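Local coordinates for protein Poly(A) RNA polymerase GLD2 (Rattus norvegicus, PDB 6LBK) that probably adds successive AMP units from ATP to the 3' ends of selected cytoplasmic mRNAs, and single nucleotides to certain microRNAs, with magnesium or manganese as cofactor, at residues E254-S259 / H266-N271; T187-T192 / P246-I251; N179-I184 / V260-V265; L229-L234 / E329-G334. The protein carries 1 engineered substitution. All coordinates share one frame; numbering follows the deposited sequence.

Contact 1: E254-S259 / H266-N271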
loop_
_atom_site.group_PDB
_atom_site.type_symbol
_atom_site.label_atom_id
_atom_site.label_comp_id
_atom_site.label_asym_id
_atom_site.label_seq_id
_atom_site.Cartn_x
_atom_site.Cartn_y
_atom_site.Cartn_z
ATOM N N GLU A 254 -6.432 -17.324 -12.354
ATOM C CA GLU A 254 -5.250 -17.927 -12.963
ATOM C C GLU A 254 -4.026 -17.024 -12.884
ATOM O O GLU A 254 -2.897 -17.520 -12.793
ATOM C CB GLU A 254 -5.578 -18.251 -14.414
ATOM C CG GLU A 254 -6.149 -17.026 -15.116
ATOM C CD GLU A 254 -7.100 -17.384 -16.231
ATOM O OE1 GLU A 254 -7.190 -18.586 -16.584
ATOM O OE2 GLU A 254 -7.793 -16.463 -16.713
ATOM N N SER A 255 -4.222 -15.706 -12.901
ATOM C CA SER A 255 -3.114 -14.765 -12.910
ATOM C C SER A 255 -2.688 -14.380 -11.497
ATOM O O SER A 255 -1.606 -13.816 -11.329
ATOM C CB SER A 255 -3.476 -13.516 -13.738
ATOM O OG SER A 255 -3.868 -13.853 -15.074
ATOM N N PHE A 256 -3.498 -14.695 -10.478
ATOM C CA PHE A 256 -3.163 -14.375 -9.095
ATOM C C PHE A 256 -3.282 -15.582 -8.157
ATOM O O PHE A 256 -3.212 -15.406 -6.936
ATOM C CB PHE A 256 -4.045 -13.221 -8.583
ATOM C CG PHE A 256 -4.157 -12.074 -9.551
ATOM C CD1 PHE A 256 -3.086 -11.238 -9.789
ATOM C CD2 PHE A 256 -5.340 -11.833 -10.229
ATOM C CE1 PHE A 256 -3.191 -10.193 -10.692
ATOM C CE2 PHE A 256 -5.441 -10.791 -11.127
ATOM C CZ PHE A 256 -4.369 -9.971 -11.358
ATOM N N SER A 257 -3.405 -16.800 -8.686
ATOM C CA SER A 257 -3.526 -17.988 -7.843
ATOM C C SER A 257 -2.269 -18.211 -6.995
ATOM O O SER A 257 -1.157 -17.836 -7.379
ATOM C CB SER A 257 -3.793 -19.227 -8.700
ATOM O OG SER A 257 -3.861 -20.388 -7.892
ATOM N N THR A 258 -2.463 -18.821 -5.817
ATOM C CA THR A 258 -1.375 -19.104 -4.883
ATOM C C THR A 258 -0.391 -20.154 -5.380
ATOM O O THR A 258 0.627 -20.378 -4.716
ATOM C CB THR A 258 -1.931 -19.559 -3.528
ATOM O OG1 THR A 258 -2.641 -20.796 -3.682
ATOM C CG2 THR A 258 -2.854 -18.527 -2.958
ATOM N N SER A 259 -0.675 -20.821 -6.494
ATOM C CA SER A 259 0.273 -21.760 -7.080
ATOM C C SER A 259 1.264 -21.104 -8.036
ATOM O O SER A 259 2.244 -21.754 -8.424
ATOM C CB SER A 259 -0.475 -22.888 -7.801
ATOM O OG SER A 259 -1.211 -22.392 -8.899
ATOM N N HIS A 266 4.915 -11.498 -11.360
ATOM C CA HIS A 266 4.888 -10.206 -12.041
ATOM C C HIS A 266 4.389 -10.284 -13.484
ATOM O O HIS A 266 4.135 -9.232 -14.089
ATOM C CB HIS A 266 6.288 -9.584 -12.014
ATOM C CG HIS A 266 7.279 -10.292 -12.878
ATOM N ND1 HIS A 266 7.593 -9.866 -14.150
ATOM C CD2 HIS A 266 8.029 -11.398 -12.655
ATOM C CE1 HIS A 266 8.492 -10.681 -14.675
ATOM N NE2 HIS A 266 8.769 -11.621 -13.791
ATOM N N HIS A 267 4.213 -11.490 -14.039
ATOM C CA HIS A 267 3.589 -11.606 -15.350
ATOM C C HIS A 267 2.114 -11.245 -15.319
ATOM O O HIS A 267 1.547 -10.959 -16.379
ATOM C CB HIS A 267 3.743 -13.017 -15.916
ATOM C CG HIS A 267 5.120 -13.322 -16.425
ATOM N ND1 HIS A 267 6.151 -12.407 -16.388
ATOM C CD2 HIS A 267 5.630 -14.438 -16.996
ATOM C CE1 HIS A 267 7.239 -12.949 -16.904
ATOM N NE2 HIS A 267 6.950 -14.180 -17.281
ATOM N N ALA A 268 1.473 -11.285 -14.141
ATOM C CA ALA A 268 0.026 -11.072 -14.084
ATOM C C ALA A 268 -0.413 -9.738 -14.681
ATOM O O ALA A 268 -1.368 -9.734 -15.478
ATOM C CB ALA A 268 -0.464 -11.226 -12.641
ATOM N N PRO A 269 0.210 -8.593 -14.363
ATOM C CA PRO A 269 -0.227 -7.333 -14.991
ATOM C C PRO A 269 -0.038 -7.292 -16.500
ATOM O O PRO A 269 -0.715 -6.498 -17.163
ATOM C CB PRO A 269 0.617 -6.261 -14.282
ATOM C CG PRO A 269 1.749 -6.992 -13.681
ATOM C CD PRO A 269 1.212 -8.338 -13.313
ATOM N N CYS A 270 0.865 -8.105 -17.066
ATOM C CA CYS A 270 0.990 -8.166 -18.521
ATOM C C CYS A 270 -0.169 -8.919 -19.159
ATOM O O CYS A 270 -0.464 -8.699 -20.338
ATOM C CB CYS A 270 2.300 -8.848 -18.940
ATOM S SG CYS A 270 3.856 -8.062 -18.446
ATOM N N ASN A 271 -0.840 -9.787 -18.405
ATOM C CA ASN A 271 -1.922 -10.605 -18.935
ATOM C C ASN A 271 -3.280 -9.912 -18.857
ATOM O O ASN A 271 -4.078 -10.020 -19.792
ATOM C CB ASN A 271 -1.994 -11.931 -18.166
ATOM C CG ASN A 271 -0.672 -12.698 -18.171
ATOM O OD1 ASN A 271 -0.215 -13.164 -17.124
ATOM N ND2 ASN A 271 -0.063 -12.841 -19.347
#

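Contact 2: T187-T192 / P246-I251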
loop_
_atom_site.group_PDB
_atom_site.type_symbol
_atom_site.label_atom_id
_atom_site.label_comp_id
_atom_site.label_asym_id
_atom_site.label_seq_id
_atom_site.Cartn_x
_atom_site.Cartn_y
_atom_site.Cartn_z
ATOM N N THR A 187 1.799 -7.464 -4.194
ATOM C CA THR A 187 2.436 -6.390 -4.961
ATOM C C THR A 187 1.891 -6.357 -6.377
ATOM O O THR A 187 1.574 -5.282 -6.907
ATOM C CB THR A 187 3.966 -6.520 -4.988
ATOM O OG1 THR A 187 4.507 -6.145 -3.715
ATOM C CG2 THR A 187 4.543 -5.590 -6.037
ATOM N N PHE A 188 1.754 -7.533 -6.993
ATOM C CA PHE A 188 1.351 -7.578 -8.383
ATOM C C PHE A 188 -0.155 -7.676 -8.547
ATOM O O PHE A 188 -0.663 -7.331 -9.622
ATOM C CB PHE A 188 2.107 -8.712 -9.093
ATOM C CG PHE A 188 3.571 -8.474 -9.087
ATOM C CD1 PHE A 188 4.113 -7.473 -9.892
ATOM C CD2 PHE A 188 4.396 -9.149 -8.211
ATOM C CE1 PHE A 188 5.451 -7.182 -9.854
ATOM C CE2 PHE A 188 5.761 -8.880 -8.180
ATOM C CZ PHE A 188 6.286 -7.889 -8.999
ATOM N N LEU A 189 -0.880 -8.070 -7.491
ATOM C CA LEU A 189 -2.319 -7.835 -7.487
ATOM C C LEU A 189 -2.591 -6.347 -7.555
ATOM O O LEU A 189 -3.186 -5.854 -8.518
ATOM C CB LEU A 189 -2.937 -8.441 -6.232
ATOM C CG LEU A 189 -4.393 -8.159 -5.946
ATOM C CD1 LEU A 189 -5.205 -8.800 -7.035
ATOM C CD2 LEU A 189 -4.669 -8.777 -4.621
ATOM N N LEU A 190 -2.028 -5.612 -6.593
ATOM C CA LEU A 190 -2.232 -4.173 -6.473
ATOM C C LEU A 190 -1.733 -3.446 -7.703
ATOM O O LEU A 190 -2.410 -2.541 -8.223
ATOM C CB LEU A 190 -1.499 -3.656 -5.234
ATOM C CG LEU A 190 -2.336 -3.425 -3.972
ATOM C CD1 LEU A 190 -3.096 -4.671 -3.523
ATOM C CD2 LEU A 190 -1.454 -2.838 -2.863
ATOM N N ARG A 191 -0.581 -3.870 -8.221
ATOM C CA ARG A 191 -0.048 -3.258 -9.431
ATOM C C ARG A 191 -1.028 -3.400 -10.589
ATOM O O ARG A 191 -1.221 -2.456 -11.364
ATOM C CB ARG A 191 1.316 -3.875 -9.787
ATOM C CG ARG A 191 1.867 -3.400 -11.116
ATOM C CD ARG A 191 3.329 -3.684 -11.297
ATOM N NE ARG A 191 3.810 -3.167 -12.579
ATOM C CZ ARG A 191 4.407 -1.988 -12.756
ATOM N NH1 ARG A 191 4.783 -1.623 -13.978
ATOM N NH2 ARG A 191 4.630 -1.175 -11.724
ATOM N N THR A 192 -1.698 -4.554 -10.691
ATOM C CA THR A 192 -2.642 -4.767 -11.785
ATOM C C THR A 192 -3.860 -3.866 -11.639
ATOM O O THR A 192 -4.401 -3.384 -12.638
ATOM C CB THR A 192 -3.051 -6.246 -11.848
ATOM O OG1 THR A 192 -1.872 -7.051 -11.929
ATOM C CG2 THR A 192 -3.903 -6.516 -13.078
ATOM N N PRO A 246 -13.353 -3.946 -10.970
ATOM C CA PRO A 246 -14.000 -5.230 -10.706
ATOM C C PRO A 246 -13.245 -5.950 -9.620
ATOM O O PRO A 246 -12.503 -5.309 -8.866
ATOM C CB PRO A 246 -13.881 -5.951 -12.046
ATOM C CG PRO A 246 -12.557 -5.484 -12.556
ATOM C CD PRO A 246 -12.402 -4.045 -12.090
ATOM N N SER A 247 -13.430 -7.261 -9.511
ATOM C CA SER A 247 -12.550 -8.093 -8.699
ATOM C C SER A 247 -11.576 -8.819 -9.615
ATOM O O SER A 247 -12.002 -9.602 -10.469
ATOM C CB SER A 247 -13.328 -9.098 -7.858
ATOM O OG SER A 247 -12.421 -9.979 -7.207
ATOM N N LEU A 248 -10.275 -8.535 -9.468
ATOM C CA LEU A 248 -9.289 -9.208 -10.313
ATOM C C LEU A 248 -9.196 -10.699 -9.989
ATOM O O LEU A 248 -9.033 -11.522 -10.895
ATOM C CB LEU A 248 -7.915 -8.546 -10.170
ATOM C CG LEU A 248 -7.658 -7.173 -10.798
ATOM C CD1 LEU A 248 -6.315 -6.635 -10.342
ATOM C CD2 LEU A 248 -7.733 -7.231 -12.316
ATOM N N GLN A 249 -9.301 -11.067 -8.708
ATOM C CA GLN A 249 -9.108 -12.460 -8.301
ATOM C C GLN A 249 -10.299 -13.341 -8.666
ATOM O O GLN A 249 -10.144 -14.557 -8.838
ATOM C CB GLN A 249 -8.835 -12.522 -6.803
ATOM C CG GLN A 249 -7.470 -12.024 -6.428
ATOM C CD GLN A 249 -7.307 -11.885 -4.940
ATOM O OE1 GLN A 249 -7.793 -10.934 -4.334
ATOM N NE2 GLN A 249 -6.628 -12.846 -4.334
ATOM N N LYS A 250 -11.498 -12.766 -8.727
ATOM C CA LYS A 250 -12.655 -13.514 -9.199
ATOM C C LYS A 250 -12.644 -13.692 -10.717
ATOM O O LYS A 250 -12.983 -14.775 -11.211
ATOM C CB LYS A 250 -13.940 -12.832 -8.735
ATOM C CG LYS A 250 -14.188 -12.946 -7.242
ATOM C CD LYS A 250 -15.465 -12.226 -6.864
ATOM C CE LYS A 250 -15.960 -12.639 -5.491
ATOM N NZ LYS A 250 -17.200 -11.884 -5.131
ATOM N N ILE A 251 -12.265 -12.653 -11.472
ATOM C CA ILE A 251 -12.362 -12.717 -12.932
ATOM C C ILE A 251 -11.162 -13.449 -13.536
ATOM O O ILE A 251 -11.307 -14.154 -14.539
ATOM C CB ILE A 251 -12.525 -11.304 -13.535
ATOM C CG1 ILE A 251 -13.812 -10.643 -13.031
ATOM C CG2 ILE A 251 -12.515 -11.351 -15.059
ATOM C CD1 ILE A 251 -13.958 -9.189 -13.429
#

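Contact 3: N179-I184 / V260-V265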
loop_
_atom_site.group_PDB
_atom_site.type_symbol
_atom_site.label_atom_id
_atom_site.label_comp_id
_atom_site.label_asym_id
_atom_site.label_seq_id
_atom_site.Cartn_x
_atom_site.Cartn_y
_atom_site.Cartn_z
ATOM N N ASN A 179 11.105 -13.821 4.056
ATOM C CA ASN A 179 10.194 -14.893 3.683
ATOM C C ASN A 179 8.727 -14.526 3.811
ATOM O O ASN A 179 7.865 -15.413 3.778
ATOM C CB ASN A 179 10.492 -16.168 4.471
ATOM C CG ASN A 179 11.644 -16.922 3.881
ATOM O OD1 ASN A 179 11.720 -17.100 2.663
ATOM N ND2 ASN A 179 12.592 -17.289 4.713
ATOM N N ASN A 180 8.393 -13.242 3.929
ATOM C CA ASN A 180 6.981 -12.863 3.894
ATOM C C ASN A 180 6.530 -12.777 2.438
ATOM O O ASN A 180 6.392 -11.701 1.848
ATOM C CB ASN A 180 6.709 -11.568 4.632
ATOM C CG ASN A 180 5.236 -11.323 4.761
ATOM O OD1 ASN A 180 4.492 -12.228 5.118
ATOM N ND2 ASN A 180 4.795 -10.126 4.424
ATOM N N THR A 181 6.319 -13.950 1.842
ATOM C CA THR A 181 6.082 -14.040 0.411
ATOM C C THR A 181 4.743 -13.451 -0.013
ATOM O O THR A 181 4.609 -13.041 -1.173
ATOM C CB THR A 181 6.189 -15.500 -0.017
ATOM O OG1 THR A 181 5.295 -16.296 0.773
ATOM C CG2 THR A 181 7.600 -15.983 0.202
ATOM N N VAL A 182 3.758 -13.359 0.889
ATOM C CA VAL A 182 2.474 -12.792 0.478
ATOM C C VAL A 182 2.643 -11.369 -0.055
ATOM O O VAL A 182 1.943 -10.953 -0.993
ATOM C CB VAL A 182 1.459 -12.861 1.641
ATOM C CG1 VAL A 182 1.895 -12.002 2.807
ATOM C CG2 VAL A 182 0.085 -12.414 1.171
ATOM N N GLY A 183 3.616 -10.627 0.480
ATOM C CA GLY A 183 3.872 -9.285 -0.013
ATOM C C GLY A 183 4.319 -9.252 -1.465
ATOM O O GLY A 183 4.045 -8.283 -2.175
ATOM N N ILE A 184 5.016 -10.306 -1.931
ATOM C CA ILE A 184 5.285 -10.415 -3.365
ATOM C C ILE A 184 3.975 -10.576 -4.136
ATOM O O ILE A 184 3.693 -9.814 -5.077
ATOM C CB ILE A 184 6.274 -11.556 -3.668
ATOM C CG1 ILE A 184 7.667 -11.298 -3.063
ATOM C CG2 ILE A 184 6.375 -11.782 -5.175
ATOM C CD1 ILE A 184 8.546 -12.508 -3.035
ATOM N N VAL A 260 1.038 -19.844 -8.426
ATOM C CA VAL A 260 1.967 -19.157 -9.322
ATOM C C VAL A 260 3.334 -19.027 -8.668
ATOM O O VAL A 260 3.459 -18.597 -7.514
ATOM C CB VAL A 260 1.423 -17.778 -9.723
ATOM C CG1 VAL A 260 2.416 -17.079 -10.635
ATOM C CG2 VAL A 260 0.065 -17.913 -10.402
ATOM N N GLN A 261 4.367 -19.415 -9.402
ATOM C CA GLN A 261 5.716 -19.323 -8.873
ATOM C C GLN A 261 6.070 -17.873 -8.623
ATOM O O GLN A 261 5.826 -17.010 -9.464
ATOM C CB GLN A 261 6.717 -19.947 -9.847
ATOM C CG GLN A 261 7.802 -20.704 -9.161
ATOM C CD GLN A 261 7.329 -22.068 -8.726
ATOM O OE1 GLN A 261 6.122 -22.305 -8.605
ATOM N NE2 GLN A 261 8.274 -22.988 -8.506
ATOM N N LEU A 262 6.690 -17.618 -7.474
ATOM C CA LEU A 262 6.886 -16.242 -7.033
ATOM C C LEU A 262 7.624 -15.431 -8.090
ATOM O O LEU A 262 7.216 -14.308 -8.423
ATOM C CB LEU A 262 7.651 -16.219 -5.704
ATOM C CG LEU A 262 7.011 -16.830 -4.448
ATOM C CD1 LEU A 262 7.951 -16.723 -3.258
ATOM C CD2 LEU A 262 5.670 -16.213 -4.122
ATOM N N HIS A 263 8.666 -16.015 -8.688
ATOM C CA HIS A 263 9.491 -15.253 -9.613
ATOM C C HIS A 263 8.772 -14.961 -10.924
ATOM O O HIS A 263 9.311 -14.221 -11.754
ATOM C CB HIS A 263 10.811 -15.977 -9.883
ATOM C CG HIS A 263 10.668 -17.220 -10.701
ATOM N ND1 HIS A 263 10.869 -17.234 -12.064
ATOM C CD2 HIS A 263 10.347 -18.488 -10.355
ATOM C CE1 HIS A 263 10.682 -18.457 -12.523
ATOM N NE2 HIS A 263 10.364 -19.238 -11.507
ATOM N N LEU A 264 7.596 -15.550 -11.149
ATOM C CA LEU A 264 6.771 -15.226 -12.306
ATOM C C LEU A 264 5.491 -14.459 -11.957
ATOM O O LEU A 264 4.726 -14.129 -12.873
ATOM C CB LEU A 264 6.430 -16.506 -13.085
ATOM C CG LEU A 264 7.599 -17.293 -13.734
ATOM C CD1 LEU A 264 7.265 -18.774 -13.933
ATOM C CD2 LEU A 264 8.054 -16.680 -15.071
ATOM N N VAL A 265 5.241 -14.134 -10.680
ATOM C CA VAL A 265 3.964 -13.502 -10.328
ATOM C C VAL A 265 3.801 -12.180 -11.071
ATOM O O VAL A 265 2.680 -11.787 -11.435
ATOM C CB VAL A 265 3.836 -13.325 -8.802
ATOM C CG1 VAL A 265 2.665 -12.466 -8.473
ATOM C CG2 VAL A 265 3.651 -14.667 -8.135
#

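Contact 4: L229-L234 / E329-G334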
loop_
_atom_site.group_PDB
_atom_site.type_symbol
_atom_site.label_atom_id
_atom_site.label_comp_id
_atom_site.label_asym_id
_atom_site.label_seq_id
_atom_site.Cartn_x
_atom_site.Cartn_y
_atom_site.Cartn_z
ATOM N N LEU A 229 -5.233 1.446 3.647
ATOM C CA LEU A 229 -5.813 2.535 2.865
ATOM C C LEU A 229 -5.995 2.135 1.413
ATOM O O LEU A 229 -7.033 2.415 0.816
ATOM C CB LEU A 229 -4.940 3.780 2.944
ATOM C CG LEU A 229 -5.174 4.832 3.996
ATOM C CD1 LEU A 229 -4.105 5.837 3.765
ATOM C CD2 LEU A 229 -6.548 5.461 3.815
ATOM N N VAL A 230 -4.944 1.597 0.795
ATOM C CA VAL A 230 -5.011 1.174 -0.601
ATOM C C VAL A 230 -6.154 0.216 -0.792
ATOM O O VAL A 230 -6.879 0.289 -1.783
ATOM C CB VAL A 230 -3.675 0.542 -1.061
ATOM C CG1 VAL A 230 -3.813 0.044 -2.480
ATOM C CG2 VAL A 230 -2.557 1.568 -1.000
ATOM N N LEU A 231 -6.323 -0.712 0.130
ATOM C CA LEU A 231 -7.428 -1.655 0.021
ATOM C C LEU A 231 -8.752 -0.946 0.214
ATOM O O LEU A 231 -9.753 -1.356 -0.364
ATOM C CB LEU A 231 -7.262 -2.794 1.045
ATOM C CG LEU A 231 -6.105 -3.808 0.893
ATOM C CD1 LEU A 231 -6.138 -4.903 1.975
ATOM C CD2 LEU A 231 -6.052 -4.457 -0.479
ATOM N N MET A 232 -8.773 0.146 0.985
ATOM C CA MET A 232 -10.020 0.862 1.222
ATOM C C MET A 232 -10.417 1.705 0.009
ATOM O O MET A 232 -11.596 1.750 -0.370
ATOM C CB MET A 232 -9.879 1.729 2.457
ATOM C CG MET A 232 -9.975 0.974 3.774
ATOM S SD MET A 232 -9.323 1.980 5.148
ATOM C CE MET A 232 -10.423 3.377 5.183
ATOM N N VAL A 233 -9.439 2.396 -0.591
ATOM C CA VAL A 233 -9.655 3.074 -1.870
ATOM C C VAL A 233 -10.156 2.082 -2.908
ATOM O O VAL A 233 -11.147 2.341 -3.591
ATOM C CB VAL A 233 -8.368 3.770 -2.346
ATOM C CG1 VAL A 233 -8.599 4.470 -3.650
ATOM C CG2 VAL A 233 -7.863 4.745 -1.338
ATOM N N LEU A 234 -9.448 0.949 -3.080
ATOM C CA LEU A 234 -9.876 -0.041 -4.075
ATOM C C LEU A 234 -11.274 -0.579 -3.767
ATOM O O LEU A 234 -12.077 -0.779 -4.683
ATOM C CB LEU A 234 -8.869 -1.199 -4.190
ATOM C CG LEU A 234 -7.397 -0.998 -4.609
ATOM C CD1 LEU A 234 -6.738 -2.332 -4.786
ATOM C CD2 LEU A 234 -7.251 -0.206 -5.913
ATOM N N GLU A 329 -9.876 -7.331 4.988
ATOM C CA GLU A 329 -9.423 -8.687 4.692
ATOM C C GLU A 329 -8.227 -8.653 3.739
ATOM O O GLU A 329 -8.319 -8.099 2.639
ATOM C CB GLU A 329 -10.551 -9.520 4.085
ATOM C CG GLU A 329 -10.187 -10.987 3.823
ATOM C CD GLU A 329 -11.216 -11.742 2.954
ATOM O OE1 GLU A 329 -11.615 -12.879 3.324
ATOM O OE2 GLU A 329 -11.619 -11.215 1.895
ATOM N N GLU A 330 -7.096 -9.215 4.157
ATOM C CA GLU A 330 -6.016 -9.421 3.203
ATOM C C GLU A 330 -6.561 -10.302 2.076
ATOM O O GLU A 330 -7.314 -11.240 2.346
ATOM C CB GLU A 330 -4.803 -10.058 3.900
ATOM C CG GLU A 330 -3.412 -9.605 3.439
ATOM C CD GLU A 330 -2.962 -10.143 2.062
ATOM O OE1 GLU A 330 -3.365 -11.267 1.689
ATOM O OE2 GLU A 330 -2.195 -9.433 1.354
ATOM N N PRO A 331 -6.292 -9.976 0.805
ATOM C CA PRO A 331 -6.905 -10.755 -0.293
ATOM C C PRO A 331 -6.306 -12.146 -0.508
ATOM O O PRO A 331 -7.015 -13.018 -1.033
ATOM C CB PRO A 331 -6.716 -9.861 -1.526
ATOM C CG PRO A 331 -5.665 -8.911 -1.170
ATOM C CD PRO A 331 -5.628 -8.761 0.324
ATOM N N PHE A 332 -5.057 -12.410 -0.106
ATOM C CA PHE A 332 -4.481 -13.735 -0.318
ATOM C C PHE A 332 -4.575 -14.616 0.925
ATOM O O PHE A 332 -4.972 -15.776 0.813
ATOM C CB PHE A 332 -3.017 -13.628 -0.805
ATOM C CG PHE A 332 -2.867 -13.090 -2.229
ATOM C CD1 PHE A 332 -3.200 -13.876 -3.328
ATOM C CD2 PHE A 332 -2.386 -11.816 -2.463
ATOM C CE1 PHE A 332 -3.065 -13.394 -4.623
ATOM C CE2 PHE A 332 -2.262 -11.328 -3.757
ATOM C CZ PHE A 332 -2.596 -12.124 -4.833
ATOM N N ASP A 333 -4.238 -14.117 2.111
ATOM C CA ASP A 333 -4.539 -14.822 3.355
ATOM C C ASP A 333 -5.659 -14.122 4.123
ATOM O O ASP A 333 -6.082 -13.012 3.796
ATOM C CB ASP A 333 -3.291 -14.939 4.230
ATOM C CG ASP A 333 -2.688 -13.608 4.561
ATOM O OD1 ASP A 333 -3.242 -12.605 4.104
ATOM O OD2 ASP A 333 -1.646 -13.543 5.247
ATOM N N GLY A 334 -6.163 -14.790 5.153
ATOM C CA GLY A 334 -7.300 -14.241 5.870
ATOM C C GLY A 334 -6.942 -13.557 7.172
ATOM O O GLY A 334 -6.974 -14.195 8.230
#

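Contact 1: E254-S259 / H266-N271
With CG of Phe-256 set anti to the carbonyl carbon (chi1 -46°) and OG of Ser-255 placed likewise (chi1 -56°), both side chains are carried to the side where Ala-268 stands. The ring of Phe-256 reaches its partner with one flank: CE1 lies 3.5 Å from the methyl CB of Ala-268, and CD1 is 3.9 Å from it, an oblique approach of methyl to ring. That methyl also sits 3.1 Å from the backbone O of Ser-255, a snug fit that suits alanine, whose side chain is a single carbon. Ser-255 also brings its CB to 3.9 Å from CB of Ala-268, and turns the same CB over the centre of the Phe-256 ring. Its OG meets only the aliphatic start of Asn-271, 4.1 Å from CB. Phenylalanine suits the place because its large flat ring also reaches Thr-192 of helix 182-194, Val-272 and Phe-332. No hydrogen bond joins the two segments. The arrangement is that of two short helical turns, 254-256 and 268-271, joined by the irregular link 257-267 and packed through a small residue, which lie against helix 182-194 in a Cid1-type nucleotidyltransferase.

Contact 2: T187-T192 / P246-I251
Residues 187-192 of helix 182-194 meet the first turn of the short helix 248-251 with their nearest alpha carbons, those of Leu-189 and Leu-248, 7.6 Å apart, close enough for the two leucines to interleave. Their side chains slide past each other in opposite directions, CD1 of Leu-189 coming to 4.1 Å from CD1 of Leu-248. Farther along, CD1 of Leu-248 presses on Thr-192, at 3.6 Å from both CB and CG2. Threonine does two jobs here: with OG1 beside the backbone N (chi1 -54°), the hydroxyl donates to O of Phe-188 at 2.6 Å, nearly along the C=O axis, while CG2 is left for the leucine. Phe-188 O thus takes a second donor besides Thr-192 N, a familiar way of hiding a hydroxyl within a helix. An asparagine here would remove the methyl and the hydroxyl, which would probably leave Leu-248 CD1 without its apolar partner and Phe-188 O without its second donor. The contact joins the helix that follows the palm sheet to the short turns after helix 226-239, and Ser-247 at the N-cap of 248-251 accepts weakly from Lys-250 N. Gln-249 crosses Leu-189 at about a right angle, its extended chain laying CG 4.0 Å from Leu-189 CD1. OE1 comes within 3.8 Å of Leu-189 CD2, while NE2 makes a weak hydrogen bond to O of Pro-331.

Contact 3: N179-I184 / V260-V265
Thr-181 and Leu-262 form the tight part of this contact, where the beginning of helix 182-194 meets the loop 260-265. The helix follows strand 172-178, the last in sequence and the middle one of the five in the mixed sheet of the nucleotidyltransferase palm, and the loop links helices 253-256 and 268-271. The two side chains cross at about a right angle, and the branch CD1 of Leu-262 bears on the threonine, 3.6 Å from its CG2 and 3.9 Å from its CB. Thr-181 can offer this methyl because CG2 stands anti to the carbonyl carbon, leaving OG1 (chi1 55°) between the backbone N and the carbonyl carbon. A beta-branched residue is apt, since both CB and CG2 face the leucine.

Away from this pair the packing slackens. Ile-184 CD1 is 4.3 Å from Leu-262 CD1, and across the segments its CG2 meets a backbone oxygen, that of Leu-262. Ile-184 is buried all the same, because it also packs on Phe-94 and Val-96 of one palm strand and on Cys-113 and Val-115 of the next. The side chain of Ile-184 is about 9 Å from that of Asp-111, a probable ligand of the catalytic magnesium, so this apolar layer lies close to the probable metal site. On the solvent side of the loop, His-263 directs its CB away from the helix, and Gln-261 is exposed too. At the inner end Val-265, which also packs on Phe-188, closes the contact, its CG1 4.4 Å from the backbone O of Ile-184.

Contact 4: L229-L234 / E329-G334
Glu-329 comes first, touching Leu-231 through its backbone: O of Glu-329 lies 3.9 Å from the branch CD1 of the leucine. Its carboxylate is hydrogen-bonded to Ser-306. Glu-330 sets its CB away from the helix, and its carboxylate serves the loop itself. OE1 of Glu-330 takes two backbone N-H groups: N of Phe-332, at 2.7 Å, comes from above the carboxylate plane, 37° out of it. N of Asp-333 lies 3.0 Å from OE1 of Glu-330, nearly in line with the C-O bond. OE2 is held by Tyr-227 and Asn-186, which makes glutamate a fitting clasp between turn and helices. Pro-331 then presents its ring, CD being 4.2 Å from Leu-231 CD1; the leucine reaches it with CG beside its own backbone N (chi1 -68°). The rings of Pro-331 and Phe-332 both rest on Leu-189. This Glu-Pro-Phe-Asp turn probably matches the nucleotide recognition loop of Cid1-like enzymes. Asp-333 brings OD1 to 2.8 Å from Glu-330 OE1. No hydrogen bond crosses between the segments; Leu-231 touches a backbone oxygen and the proline ring by van der Waals contact, and the shape of the loop probably depends on the bonds that Glu-330 makes within it and to the two helices.

In the fold
From the N terminus, the start of helix 182-194 and the residues just before it open contact 3, and the helix itself opens contact 2. Helix 226-239 then opens contact 4. Residues 246-251 close contact 2 over a loop of 53 residues, and contact 1 opens just after it, at 254-259. The return of 260-265 closes contact 3, so that contact 2 is nested within it, and 266-271 closes contact 1, which crosses contact 3. Contact 4 closes last, at 329-334, crossing contacts 2 and 3 and enclosing contact 1. Together they tie the short helices 248-251, 253-256 and 268-271 to the palm-side helix, and the PAP-associated loop to helix 226-239, with Phe-332 near Leu-189 and Phe-256.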